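Local coordinates for DMATS type aromatic prenyltransferase (Streptomyces coelicolor, PDB 6ZS0), which probably catalyses transfer of a dimethylallyl group from dimethylallyl diphosphate to the 5-position of the indole ring of tryptophan, at residues Asp121-Pro126 / Leu152-Gly157; Tyr188-Leu193 / Lys204-His209; Val82-Gly87 / Leu132-Ala137. All coordinates share one frame; numbering follows the deposited sequence.

Contact 1. Residues Asp121-Pro126 / Leu152-Gly157; sequences DLFLPP and LNPAVG
L122, in the short helix 120-123, presents its carbonyl to loop 152-157: the oxygen L122 O lies 3.3 Å from V156 CG1, a van der Waals touch. F123 follows and buries the most surface here. With CG anti to the carbonyl carbon (chi1 -71°), its ring swings in over the start of the loop, where the two side chains of F123 and L152 cross at about a right angle. L152 CB sits over one ring face, 4.0 Å from the centroid of F123, in a CH-pi contact, and L152 CD1 reaches CD1 of the same ring. The ring edge faces the backbone instead, with F123 CD2 3.4 Å from N153 O and CE2 near the nitrogen and alpha carbon of P154. No direct hydrogen bond joins the segments; a single water does so, accepting a hydrogen bond from N153 N at 2.9 Å and donating one to F123 O at 2.8 Å, which satisfies both backbone groups. At L124 the chain leaves helical geometry, and P125 then turns back toward the loop. The CD and CG corner of its ring presses on V156 CG2, P125 CD at 3.5 Å, closer than usual van der Waals contact. V156 can meet this ring because the loop doubles back in a type I turn from N153 to V156, reinforced by an Asx turn in which A155 N donates to N153 OD1 from above the carbonyl plane. Helix 162-175 flanks the contact, touching F123 through T165 and P154 through V166, while R172 packs on L122 and forms a salt bridge with D121. Since L152 ends strand 147-152, the packing of F123 on it places the short helix beside the end of that strand.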
ATOM      1  N   ASP A 121      -0.888   5.737 -22.002  1.00 23.38           N
ATOM      2  CA  ASP A 121       0.294   5.840 -22.889  1.00 24.32           C
ATOM      3  C   ASP A 121       1.530   6.225 -22.070  1.00 23.59           C
ATOM      4  O   ASP A 121       2.643   5.780 -22.441  1.00 24.92           O
ATOM      5  CB  ASP A 121       0.101   6.823 -24.029  1.00 25.45           C
ATOM      6  CG  ASP A 121      -0.227   8.202 -23.537  1.00 26.78           C
ATOM      7  OD1 ASP A 121      -1.268   8.332 -22.879  1.00 27.69           O
ATOM      8  OD2 ASP A 121       0.571   9.111 -23.780  1.00 28.28           O
ATOM      9  N   LEU A 122       1.365   7.017 -21.004  1.00 21.88           N
ATOM     10  CA  LEU A 122       2.502   7.433 -20.145  1.00 21.35           C
ATOM     11  C   LEU A 122       3.007   6.224 -19.362  1.00 20.17           C
ATOM     12  O   LEU A 122       4.237   6.100 -19.197  1.00 19.60           O
ATOM     13  CB  LEU A 122       2.077   8.517 -19.159  1.00 22.03           C
ATOM     14  CG  LEU A 122       1.690   9.872 -19.745  1.00 22.89           C
ATOM     15  CD1 LEU A 122       1.058  10.725 -18.675  1.00 23.29           C
ATOM     16  CD2 LEU A 122       2.895  10.577 -20.342  1.00 23.60           C
ATOM     17  N   PHE A 123       2.097   5.379 -18.853  1.00 18.39           N
ATOM     18  CA  PHE A 123       2.425   4.403 -17.787  1.00 18.04           C
ATOM     19  C   PHE A 123       2.499   2.966 -18.299  1.00 18.02           C
ATOM     20  O   PHE A 123       3.088   2.140 -17.576  1.00 17.72           O
ATOM     21  CB  PHE A 123       1.469   4.584 -16.612  1.00 17.61           C
ATOM     22  CG  PHE A 123       1.700   5.846 -15.831  1.00 17.64           C
ATOM     23  CD1 PHE A 123       0.824   6.925 -15.931  1.00 17.90           C
ATOM     24  CD2 PHE A 123       2.805   5.971 -14.999  1.00 17.31           C
ATOM     25  CE1 PHE A 123       1.046   8.096 -15.217  1.00 17.89           C
ATOM     26  CE2 PHE A 123       2.996   7.125 -14.267  1.00 17.71           C
ATOM     27  CZ  PHE A 123       2.129   8.191 -14.390  1.00 18.07           C
ATOM     28  N   LEU A 124       1.973   2.668 -19.494  1.00 18.79           N
ATOM     29  CA  LEU A 124       2.031   1.308 -20.101  1.00 20.19           C
ATOM     30  C   LEU A 124       2.627   1.385 -21.506  1.00 21.29           C
ATOM     31  O   LEU A 124       1.965   1.069 -22.500  1.00 22.25           O
ATOM     32  CB  LEU A 124       0.619   0.714 -20.115  1.00 20.80           C
ATOM     33  CG  LEU A 124       0.004   0.444 -18.733  1.00 21.11           C
ATOM     34  CD1 LEU A 124      -1.373  -0.176 -18.885  1.00 21.58           C
ATOM     35  CD2 LEU A 124       0.878  -0.444 -17.859  1.00 21.48           C
ATOM     36  N   PRO A 125       3.884   1.844 -21.637  1.00 21.66           N
ATOM     37  CA  PRO A 125       4.567   1.826 -22.927  1.00 22.83           C
ATOM     38  C   PRO A 125       5.135   0.444 -23.236  1.00 24.78           C
ATOM     39  O   PRO A 125       5.128  -0.444 -22.388  1.00 24.25           O
ATOM     40  CB  PRO A 125       5.707   2.821 -22.702  1.00 22.90           C
ATOM     41  CG  PRO A 125       6.078   2.597 -21.226  1.00 22.19           C
ATOM     42  CD  PRO A 125       4.723   2.411 -20.563  1.00 21.59           C
ATOM     43  N   PRO A 126       5.660   0.209 -24.454  1.00 26.50           N
ATOM     44  CA  PRO A 126       6.446  -0.999 -24.716  1.00 27.80           C
ATOM     45  C   PRO A 126       7.816  -0.914 -24.015  1.00 27.83           C
ATOM     46  O   PRO A 126       8.238   0.151 -23.658  1.00 30.37           O
ATOM     47  CB  PRO A 126       6.554  -1.035 -26.254  1.00 28.26           C
ATOM     48  CG  PRO A 126       6.378   0.416 -26.691  1.00 28.42           C
ATOM     49  CD  PRO A 126       5.503   1.065 -25.641  1.00 27.71           C
ATOM     50  N   LEU A 152       0.552   3.134 -10.543  1.00 13.13           N
ATOM     51  CA  LEU A 152       1.350   3.125 -11.783  1.00 13.21           C
ATOM     52  C   LEU A 152       2.763   3.615 -11.480  1.00 13.21           C
ATOM     53  O   LEU A 152       2.988   4.163 -10.372  1.00 13.07           O
ATOM     54  CB  LEU A 152       0.652   4.007 -12.809  1.00 13.59           C
ATOM     55  CG  LEU A 152      -0.803   3.670 -13.101  1.00 13.79           C
ATOM     56  CD1 LEU A 152      -1.449   4.776 -13.888  1.00 14.24           C
ATOM     57  CD2 LEU A 152      -0.878   2.356 -13.858  1.00 13.87           C
ATOM     58  N   ASN A 153       3.678   3.399 -12.415  1.00 13.33           N
ATOM     59  CA  ASN A 153       5.153   3.560 -12.230  1.00 13.83           C
ATOM     60  C   ASN A 153       5.682   4.768 -12.994  1.00 14.55           C
ATOM     61  O   ASN A 153       5.871   4.684 -14.206  1.00 14.74           O
ATOM     62  CB  ASN A 153       5.864   2.310 -12.731  1.00 13.94           C
ATOM     63  CG  ASN A 153       7.365   2.384 -12.587  1.00 14.28           C
ATOM     64  OD1 ASN A 153       7.896   3.282 -11.937  1.00 14.94           O
ATOM     65  ND2 ASN A 153       8.050   1.440 -13.203  1.00 14.99           N
ATOM     66  N   PRO A 154       5.923   5.922 -12.336  1.00 15.13           N
ATOM     67  CA  PRO A 154       6.490   7.082 -13.022  1.00 16.12           C
ATOM     68  C   PRO A 154       7.859   6.810 -13.676  1.00 16.67           C
ATOM     69  O   PRO A 154       8.231   7.596 -14.580  1.00 17.89           O
ATOM     70  CB  PRO A 154       6.599   8.107 -11.889  1.00 16.16           C
ATOM     71  CG  PRO A 154       5.501   7.720 -10.951  1.00 15.92           C
ATOM     72  CD  PRO A 154       5.583   6.217 -10.934  1.00 15.50           C
ATOM     73  N   ALA A 155       8.607   5.796 -13.218  1.00 16.58           N
ATOM     74  CA  ALA A 155       9.955   5.435 -13.718  1.00 17.70           C
ATOM     75  C   ALA A 155       9.871   4.394 -14.833  1.00 18.28           C
ATOM     76  O   ALA A 155      10.932   3.812 -15.168  1.00 18.53           O
ATOM     77  CB  ALA A 155      10.829   4.940 -12.599  1.00 17.94           C
ATOM     78  N   VAL A 156       8.694   4.178 -15.431  1.00 18.67           N
ATOM     79  CA  VAL A 156       8.490   3.126 -16.473  1.00 19.89           C
ATOM     80  C   VAL A 156       9.419   3.368 -17.674  1.00 20.88           C
ATOM     81  O   VAL A 156       9.783   2.381 -18.334  1.00 20.62           O
ATOM     82  CB  VAL A 156       7.015   3.031 -16.922  1.00 20.28           C
ATOM     83  CG1 VAL A 156       6.504   4.308 -17.549  1.00 21.20           C
ATOM     84  CG2 VAL A 156       6.813   1.863 -17.855  1.00 20.52           C
ATOM     85  N   GLY A 157       9.736   4.629 -17.976  1.00 22.44           N
ATOM     86  CA  GLY A 157      10.678   5.010 -19.056  1.00 24.39           C
ATOM     87  C   GLY A 157      12.059   5.391 -18.549  1.00 25.71           C
ATOM     88  O   GLY A 157      12.819   6.018 -19.317  1.00 28.64           O
TER
HETATM   89  O   HOH W   1       3.083   1.887 -14.814  1.00 14.33           O

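Contact 2. Residues Tyr188-Leu193 / Lys204-His209; sequences YPFLAL and KVYLRH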
ATOM      1  N   TYR A 188      10.093   9.316  -7.503  1.00 17.70           N
ATOM      2  CA  TYR A 188       8.619   9.309  -7.632  1.00 17.77           C
ATOM      3  C   TYR A 188       8.203   7.863  -7.811  1.00 16.52           C
ATOM      4  O   TYR A 188       8.014   7.404  -8.945  1.00 16.55           O
ATOM      5  CB  TYR A 188       8.188  10.185  -8.818  1.00 19.25           C
ATOM      6  CG  TYR A 188       8.668  11.596  -8.710  1.00 21.22           C
ATOM      7  CD1 TYR A 188       7.969  12.530  -7.964  1.00 22.37           C
ATOM      8  CD2 TYR A 188       9.862  11.973  -9.283  1.00 22.46           C
ATOM      9  CE1 TYR A 188       8.439  13.822  -7.804  1.00 23.64           C
ATOM     10  CE2 TYR A 188      10.346  13.260  -9.148  1.00 23.48           C
ATOM     11  CZ  TYR A 188       9.638  14.184  -8.402  1.00 24.30           C
ATOM     12  OH  TYR A 188      10.112  15.462  -8.255  1.00 26.36           O
ATOM     13  N   PRO A 189       8.103   7.076  -6.725  1.00 15.79           N
ATOM     14  CA  PRO A 189       7.909   5.626  -6.877  1.00 15.54           C
ATOM     15  C   PRO A 189       6.531   5.235  -7.426  1.00 14.84           C
ATOM     16  O   PRO A 189       6.455   4.201  -8.052  1.00 15.12           O
ATOM     17  CB  PRO A 189       8.154   5.029  -5.495  1.00 15.84           C
ATOM     18  CG  PRO A 189       8.004   6.189  -4.534  1.00 15.89           C
ATOM     19  CD  PRO A 189       8.318   7.465  -5.312  1.00 15.59           C
ATOM     20  N   PHE A 190       5.495   6.034  -7.214  1.00 14.35           N
ATOM     21  CA  PHE A 190       4.125   5.691  -7.655  1.00 14.38           C
ATOM     22  C   PHE A 190       3.360   6.939  -8.010  1.00 14.88           C
ATOM     23  O   PHE A 190       3.562   7.988  -7.351  1.00 15.26           O
ATOM     24  CB  PHE A 190       3.319   5.004  -6.548  1.00 14.15           C
ATOM     25  CG  PHE A 190       3.995   3.810  -5.938  1.00 14.20           C
ATOM     26  CD1 PHE A 190       3.991   2.594  -6.584  1.00 14.41           C
ATOM     27  CD2 PHE A 190       4.584   3.880  -4.685  1.00 14.80           C
ATOM     28  CE1 PHE A 190       4.613   1.492  -6.029  1.00 14.66           C
ATOM     29  CE2 PHE A 190       5.218   2.779  -4.129  1.00 15.05           C
ATOM     30  CZ  PHE A 190       5.237   1.582  -4.808  1.00 15.04           C
ATOM     31  N   LEU A 191       2.492   6.829  -9.014  1.00 15.55           N
ATOM     32  CA  LEU A 191       1.321   7.697  -9.123  1.00 16.12           C
ATOM     33  C   LEU A 191       0.086   6.818  -9.035  1.00 16.19           C
ATOM     34  O   LEU A 191       0.047   5.747  -9.714  1.00 15.87           O
ATOM     35  CB  LEU A 191       1.368   8.461 -10.436  1.00 17.18           C
ATOM     36  CG  LEU A 191       0.275   9.505 -10.610  1.00 18.57           C
ATOM     37  CD1 LEU A 191       0.852  10.722 -11.312  1.00 19.85           C
ATOM     38  CD2 LEU A 191      -0.901   8.942 -11.375  1.00 18.77           C
ATOM     39  N   ALA A 192      -0.873   7.214  -8.219  1.00 16.61           N
ATOM     40  CA  ALA A 192      -2.075   6.403  -7.994  1.00 16.56           C
ATOM     41  C   ALA A 192      -3.347   7.216  -8.290  1.00 17.78           C
ATOM     42  O   ALA A 192      -3.350   8.443  -8.148  1.00 18.07           O
ATOM     43  CB  ALA A 192      -2.081   5.856  -6.612  1.00 16.17           C
ATOM     44  N   LEU A 193      -4.365   6.518  -8.738  1.00 18.64           N
ATOM     45  CA  LEU A 193      -5.718   7.088  -8.977  1.00 20.64           C
ATOM     46  C   LEU A 193      -6.722   6.332  -8.131  1.00 21.24           C
ATOM     47  O   LEU A 193      -6.765   5.137  -8.224  1.00 19.70           O
ATOM     48  CB  LEU A 193      -6.089   6.955 -10.458  1.00 22.41           C
ATOM     49  CG  LEU A 193      -5.356   7.866 -11.420  1.00 24.79           C
ATOM     50  CD1 LEU A 193      -5.845   7.612 -12.852  1.00 25.92           C
ATOM     51  CD2 LEU A 193      -5.574   9.326 -11.035  1.00 25.81           C
ATOM     52  N   LYS A 204      -2.914  10.794  -6.658  0.61 22.06           N
ATOM     53  CA  LYS A 204      -1.982  10.652  -5.522  0.61 21.73           C
ATOM     54  C   LYS A 204      -0.568  10.539  -6.084  0.61 20.74           C
ATOM     55  O   LYS A 204      -0.350   9.672  -6.949  0.61 20.48           O
ATOM     56  CB  LYS A 204      -2.366   9.425  -4.694  0.61 22.43           C
ATOM     57  CG  LYS A 204      -3.757   9.484  -4.073  0.61 23.82           C
ATOM     58  CD  LYS A 204      -4.191   8.169  -3.430  0.61 24.07           C
ATOM     59  CE  LYS A 204      -5.044   8.380  -2.190  0.61 25.31           C
ATOM     60  NZ  LYS A 204      -4.226   8.767  -1.015  0.61 25.78           N
ATOM     61  N   VAL A 205       0.338  11.415  -5.653  1.00 19.74           N
ATOM     62  CA  VAL A 205       1.758  11.372  -6.076  1.00 19.13           C
ATOM     63  C   VAL A 205       2.578  10.924  -4.879  1.00 17.53           C
ATOM     64  O   VAL A 205       2.438  11.508  -3.809  1.00 16.90           O
ATOM     65  CB  VAL A 205       2.273  12.718  -6.616  1.00 20.04           C
ATOM     66  CG1 VAL A 205       3.692  12.598  -7.153  1.00 20.70           C
ATOM     67  CG2 VAL A 205       1.356  13.275  -7.699  1.00 20.96           C
ATOM     68  N   TYR A 206       3.382   9.891  -5.058  1.00 16.67           N
ATOM     69  CA  TYR A 206       4.282   9.372  -4.010  1.00 16.59           C
ATOM     70  C   TYR A 206       5.694   9.871  -4.273  1.00 17.03           C
ATOM     71  O   TYR A 206       6.143   9.865  -5.442  1.00 17.53           O
ATOM     72  CB  TYR A 206       4.247   7.851  -3.953  1.00 16.34           C
ATOM     73  CG  TYR A 206       2.984   7.279  -3.400  1.00 16.30           C
ATOM     74  CD1 TYR A 206       1.807   7.325  -4.115  1.00 17.02           C
ATOM     75  CD2 TYR A 206       2.969   6.688  -2.143  1.00 16.57           C
ATOM     76  CE1 TYR A 206       0.637   6.798  -3.597  1.00 17.78           C
ATOM     77  CE2 TYR A 206       1.817   6.114  -1.637  1.00 17.18           C
ATOM     78  CZ  TYR A 206       0.648   6.178  -2.365  1.00 17.94           C
ATOM     79  OH  TYR A 206      -0.526   5.668  -1.875  1.00 21.44           O
ATOM     80  N   LEU A 207       6.380  10.289  -3.209  1.00 16.82           N
ATOM     81  CA  LEU A 207       7.792  10.694  -3.243  1.00 17.96           C
ATOM     82  C   LEU A 207       8.589   9.742  -2.371  1.00 17.36           C
ATOM     83  O   LEU A 207       8.100   9.391  -1.287  1.00 16.45           O
ATOM     84  CB  LEU A 207       7.941  12.125  -2.705  1.00 19.09           C
ATOM     85  CG  LEU A 207       7.694  13.265  -3.695  1.00 21.39           C
ATOM     86  CD1 LEU A 207       6.357  13.172  -4.344  1.00 22.02           C
ATOM     87  CD2 LEU A 207       7.815  14.607  -2.983  1.00 22.47           C
ATOM     88  N   ARG A 208       9.790   9.412  -2.812  1.00 17.70           N
ATOM     89  CA  ARG A 208      10.807   8.687  -2.013  0.55 17.80           C
ATOM     90  C   ARG A 208      11.621   9.720  -1.223  1.00 17.53           C
ATOM     91  O   ARG A 208      11.945  10.778  -1.810  1.00 18.20           O
ATOM     92  CB  ARG A 208      11.714   7.902  -2.959  0.55 19.39           C
ATOM     93  CG  ARG A 208      12.491   6.766  -2.306  0.55 20.48           C
ATOM     94  CD  ARG A 208      13.306   5.975  -3.330  0.55 22.26           C
ATOM     95  NE  ARG A 208      12.862   6.215  -4.703  0.55 23.99           N
ATOM     96  CZ  ARG A 208      12.126   5.391  -5.460  0.55 24.88           C
ATOM     97  NH1 ARG A 208      11.770   5.785  -6.667  0.55 25.25           N
ATOM     98  NH2 ARG A 208      11.748   4.192  -5.026  0.55 25.44           N
ATOM     99  N   HIS A 209      11.957   9.422   0.023  1.00 16.52           N
ATOM    100  CA  HIS A 209      12.777  10.342   0.861  1.00 16.95           C
ATOM    101  C   HIS A 209      13.912   9.542   1.468  1.00 17.21           C
ATOM    102  O   HIS A 209      13.680   8.774   2.381  1.00 17.31           O
ATOM    103  CB  HIS A 209      11.922  11.031   1.924  1.00 16.23           C
ATOM    104  CG  HIS A 209      10.810  11.842   1.364  1.00 16.41           C
ATOM    105  ND1 HIS A 209      11.018  13.049   0.710  1.00 16.62           N
ATOM    106  CD2 HIS A 209       9.474  11.606   1.319  1.00 15.99           C
ATOM    107  CE1 HIS A 209       9.862  13.508   0.293  1.00 17.05           C
ATOM    108  NE2 HIS A 209       8.908  12.639   0.646  1.00 16.37           N
TER
HETATM  109  O   HOH W   2      10.986   5.651  -9.006  1.00 36.11           O
HETATM  110  O   HOH W   3       5.181  10.072  -7.872  1.00 39.18           O
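Antiparallel strand pairing within the hairpin 191-195/202-209 joins these segments, A192 with K204 as a hydrogen-bonded pair and L191 with V205 as the non-hydrogen-bonded pair beside it. A192 N donates to K204 O at 2.8 Å in the carbonyl plane, with an N-H...O angle of 172°, and K204 N returns the bond to A192 O. One step on, Y206 N donates to F190 O at 3.0 Å. There the backbones diverge, and water 3 spans the gap, donating to both F190 O and Y206 O; Y206 O also receives a CA-H...O contact from Y188 CA. These strands are adjacent staves of the closed antiparallel barrel of the ABBA prenyltransferases, whose helices surround the sheet. L191 and V205 accordingly face helix 162-175, touching A169 and V166. The side chains of A192, K204 and Y206 lie on the other face, consistent with the barrel interior. On that side F190 and Y206 form a T-shaped pair: the edge of F190 points at the face of Y206, centroids 5.5 Å apart and planes at 81°. The approach is led by F190 CD2, 4.0 Å from Y206 CG, while F190 CB packs 3.7 Å from Y206 CD1; A192 CB comes near CE1 of the tyrosine ring. Toward the strand end, P189 CD sits 3.2 Å from Y206 O. In one of two modelled conformers, and so only tentatively, R208 bends about its CG-CD bond (chi3 -17°) and folds back, one guanidinium face against the pyrrolidine ring of P189. Y188 runs alongside L207, its CD1 4.0 Å from L207 CD1, while backbone bonds from V205 and L207 continue the sheet to H258 and S256.

Contact 3. Residues Val82-Gly87 / Leu132-Ala137; sequences VEPGCG and LALWCA
E83 lays its side chain from CB to OE1 along the indole of W135, just where strand 77-82 gives way to a loop. Its CB starts off to one side of the ring plane, 3.6 Å from W135 CD1. CG, opposite to the backbone nitrogen (chi1 176°), comes closer to that plane and touches CD1 and NE1, and the extended chain carries CD on toward NE1. At the tip, OE1 accepts the indole hydrogen, 3.0 Å from W135 NE1. The oxygen lies almost in the indole plane, yet the donor meets it from above the carboxylate plane, 43° out, and the N-H...O angle is 150°. Water 4, which accepts from A133 N, probably donates to the same OE1. Next to it, V82 and C136 form an antiparallel hydrogen-bonded pair: C136 N donates to V82 O at 2.9 Å, nearly straight, and V82 N returns a bond to C136 O. E83 opens a type I turn to C86, with P84 at its second position, while water 5 accepts from G85 N and probably donates to L134 O. Beyond the V82-C136 pair the link is thus made by the side-chain bond and by water. L132 CD1 covers one indole face, 3.6 Å above the W135 ring. The indole N-H, and probably water 4 as a second donor, therefore hold E83 OE1, while this bond and the leucine together should restrict rotation of the W135 ring.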
ATOM      1  N   VAL A  82      -2.823  -5.841  -4.600  0.70 12.37           N
ATOM      2  CA  VAL A  82      -2.504  -7.030  -5.428  0.70 12.24           C
ATOM      3  C   VAL A  82      -1.839  -6.587  -6.724  0.70 12.28           C
ATOM      4  O   VAL A  82      -2.143  -5.489  -7.239  0.70 12.18           O
ATOM      5  CB  VAL A  82      -3.758  -7.877  -5.729  0.70 12.25           C
ATOM      6  CG1 VAL A  82      -4.840  -7.055  -6.400  0.70 12.07           C
ATOM      7  CG2 VAL A  82      -3.432  -9.074  -6.592  0.70 12.30           C
ATOM      8  N   GLU A  83      -0.996  -7.449  -7.272  1.00 12.68           N
ATOM      9  CA  GLU A  83      -0.422  -7.263  -8.618  1.00 13.36           C
ATOM     10  C   GLU A  83      -1.116  -8.245  -9.553  1.00 13.80           C
ATOM     11  O   GLU A  83      -0.753  -9.414  -9.593  1.00 14.21           O
ATOM     12  CB  GLU A  83       1.085  -7.482  -8.564  1.00 14.27           C
ATOM     13  CG  GLU A  83       1.710  -7.394  -9.939  1.00 15.26           C
ATOM     14  CD  GLU A  83       3.224  -7.461  -9.927  1.00 16.99           C
ATOM     15  OE1 GLU A  83       3.882  -6.409 -10.039  1.00 18.28           O
ATOM     16  OE2 GLU A  83       3.712  -8.541  -9.832  1.00 19.89           O
ATOM     17  N   PRO A  84      -2.174  -7.857 -10.291  1.00 14.15           N
ATOM     18  CA  PRO A  84      -2.932  -8.841 -11.064  1.00 15.27           C
ATOM     19  C   PRO A  84      -2.126  -9.496 -12.183  1.00 16.54           C
ATOM     20  O   PRO A  84      -2.377 -10.659 -12.537  1.00 18.80           O
ATOM     21  CB  PRO A  84      -4.108  -8.054 -11.620  1.00 15.08           C
ATOM     22  CG  PRO A  84      -4.180  -6.827 -10.827  1.00 14.90           C
ATOM     23  CD  PRO A  84      -2.771  -6.523 -10.355  1.00 14.32           C
ATOM     24  N   GLY A  85      -1.095  -8.832 -12.661  1.00 16.58           N
ATOM     25  CA  GLY A  85      -0.284  -9.347 -13.781  1.00 17.41           C
ATOM     26  C   GLY A  85       0.902 -10.158 -13.317  1.00 18.43           C
ATOM     27  O   GLY A  85       1.790 -10.431 -14.109  1.00 19.86           O
ATOM     28  N   CYS A  86       0.914 -10.516 -12.040  0.54 18.71           N
ATOM     29  CA  CYS A  86       1.922 -11.381 -11.425  0.54 19.48           C
ATOM     30  C   CYS A  86       2.010 -12.694 -12.221  0.54 20.80           C
ATOM     31  O   CYS A  86       0.946 -13.257 -12.531  0.54 22.31           O
ATOM     32  CB  CYS A  86       1.520 -11.683  -9.993  0.54 19.03           C
ATOM     33  SG  CYS A  86       2.771 -12.658  -9.168  0.54 18.73           S
ATOM     34  N   GLY A  87       3.203 -13.170 -12.544  1.00 22.07           N
ATOM     35  CA  GLY A  87       3.313 -14.429 -13.320  1.00 22.25           C
ATOM     36  C   GLY A  87       3.178 -14.239 -14.829  1.00 22.17           C
ATOM     37  O   GLY A  87       3.237 -15.256 -15.541  1.00 22.13           O
ATOM     38  N   LEU A 132       7.421  -2.065 -11.194  1.00 14.81           N
ATOM     39  CA  LEU A 132       6.015  -2.478 -11.351  1.00 13.77           C
ATOM     40  C   LEU A 132       5.478  -1.888 -12.643  1.00 13.04           C
ATOM     41  O   LEU A 132       6.081  -0.915 -13.173  1.00 12.76           O
ATOM     42  CB  LEU A 132       5.181  -2.037 -10.129  1.00 13.39           C
ATOM     43  CG  LEU A 132       4.730  -0.571 -10.086  1.00 13.49           C
ATOM     44  CD1 LEU A 132       3.462  -0.372  -9.224  1.00 13.44           C
ATOM     45  CD2 LEU A 132       5.844   0.306  -9.585  1.00 13.79           C
ATOM     46  N   ALA A 133       4.374  -2.451 -13.134  1.00 12.63           N
ATOM     47  CA  ALA A 133       3.534  -1.886 -14.204  1.00 12.39           C
ATOM     48  C   ALA A 133       2.198  -1.402 -13.638  1.00 12.18           C
ATOM     49  O   ALA A 133       1.780  -0.307 -13.984  1.00 12.72           O
ATOM     50  CB  ALA A 133       3.334  -2.905 -15.301  1.00 12.63           C
ATOM     51  N   LEU A 134       1.536  -2.203 -12.811  1.00 11.85           N
ATOM     52  CA  LEU A 134       0.184  -1.840 -12.312  1.00 11.95           C
ATOM     53  C   LEU A 134      -0.136  -2.679 -11.101  1.00 11.91           C
ATOM     54  O   LEU A 134      -0.115  -3.923 -11.187  1.00 12.15           O
ATOM     55  CB  LEU A 134      -0.861  -2.051 -13.411  1.00 12.21           C
ATOM     56  CG  LEU A 134      -2.258  -1.501 -13.097  1.00 12.40           C
ATOM     57  CD1 LEU A 134      -2.946  -1.099 -14.392  1.00 12.87           C
ATOM     58  CD2 LEU A 134      -3.096  -2.508 -12.289  1.00 12.45           C
ATOM     59  N   TRP A 135      -0.424  -2.027  -9.995  1.00 11.89           N
ATOM     60  CA  TRP A 135      -0.991  -2.673  -8.805  1.00 12.34           C
ATOM     61  C   TRP A 135      -2.372  -2.077  -8.590  1.00 13.03           C
ATOM     62  O   TRP A 135      -2.628  -0.958  -9.023  1.00 12.97           O
ATOM     63  CB  TRP A 135      -0.138  -2.464  -7.554  1.00 12.10           C
ATOM     64  CG  TRP A 135       1.248  -3.022  -7.622  1.00 12.10           C
ATOM     65  CD1 TRP A 135       1.747  -3.958  -8.491  1.00 12.28           C
ATOM     66  CD2 TRP A 135       2.326  -2.688  -6.734  1.00 12.27           C
ATOM     67  NE1 TRP A 135       3.051  -4.226  -8.187  1.00 12.38           N
ATOM     68  CE2 TRP A 135       3.430  -3.452  -7.124  1.00 12.19           C
ATOM     69  CE3 TRP A 135       2.451  -1.798  -5.671  1.00 12.19           C
ATOM     70  CZ2 TRP A 135       4.658  -3.343  -6.479  1.00 12.27           C
ATOM     71  CZ3 TRP A 135       3.663  -1.700  -5.033  1.00 12.18           C
ATOM     72  CH2 TRP A 135       4.728  -2.479  -5.412  1.00 12.17           C
ATOM     73  N   CYS A 136      -3.200  -2.847  -7.935  0.69 13.71           N
ATOM     74  CA  CYS A 136      -4.569  -2.470  -7.572  0.69 14.69           C
ATOM     75  C   CYS A 136      -4.734  -2.627  -6.064  0.69 14.54           C
ATOM     76  O   CYS A 136      -4.358  -3.675  -5.532  0.69 14.26           O
ATOM     77  CB  CYS A 136      -5.547  -3.322  -8.355  0.69 15.30           C
ATOM     78  SG  CYS A 136      -7.255  -2.818  -8.078  0.69 17.44           S
ATOM     79  N   ALA A 137      -5.273  -1.600  -5.394  1.00 14.95           N
ATOM     80  CA  ALA A 137      -5.691  -1.727  -3.985  1.00 15.38           C
ATOM     81  C   ALA A 137      -7.216  -1.671  -3.935  1.00 16.14           C
ATOM     82  O   ALA A 137      -7.817  -0.788  -4.559  1.00 16.40           O
ATOM     83  CB  ALA A 137      -5.102  -0.646  -3.148  1.00 15.69           C
TER
HETATM   84  O   HOH W   4       3.100  -4.702 -12.084  1.00 13.33           O
HETATM   85  O   HOH W   5      -0.358  -6.081 -12.854  1.00 11.96           O

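The three contacts lie on neighbouring strands of one closed barrel and the loops that leave them. The centre of contact 1 is about 13 Å from that of contact 2 and about 14 Å from that of contact 3; the centres of contact 2 and contact 3 are about 16 Å apart. Strand 147-152 lies between strands 135-139 and 191-195; L152 N probably donates to L191 O at 2.8 Å, and N153 ND2 reaches back weakly to L132 O. F190 CE1 lies 3.5 Å from W135 CZ3, which connects Y206, F190 and W135 in one run ending at E83. In ABBA prenyltransferases the reaction chamber lies inside the barrel, so this run probably belongs to its wall, whereas contact 1 packs at the rim.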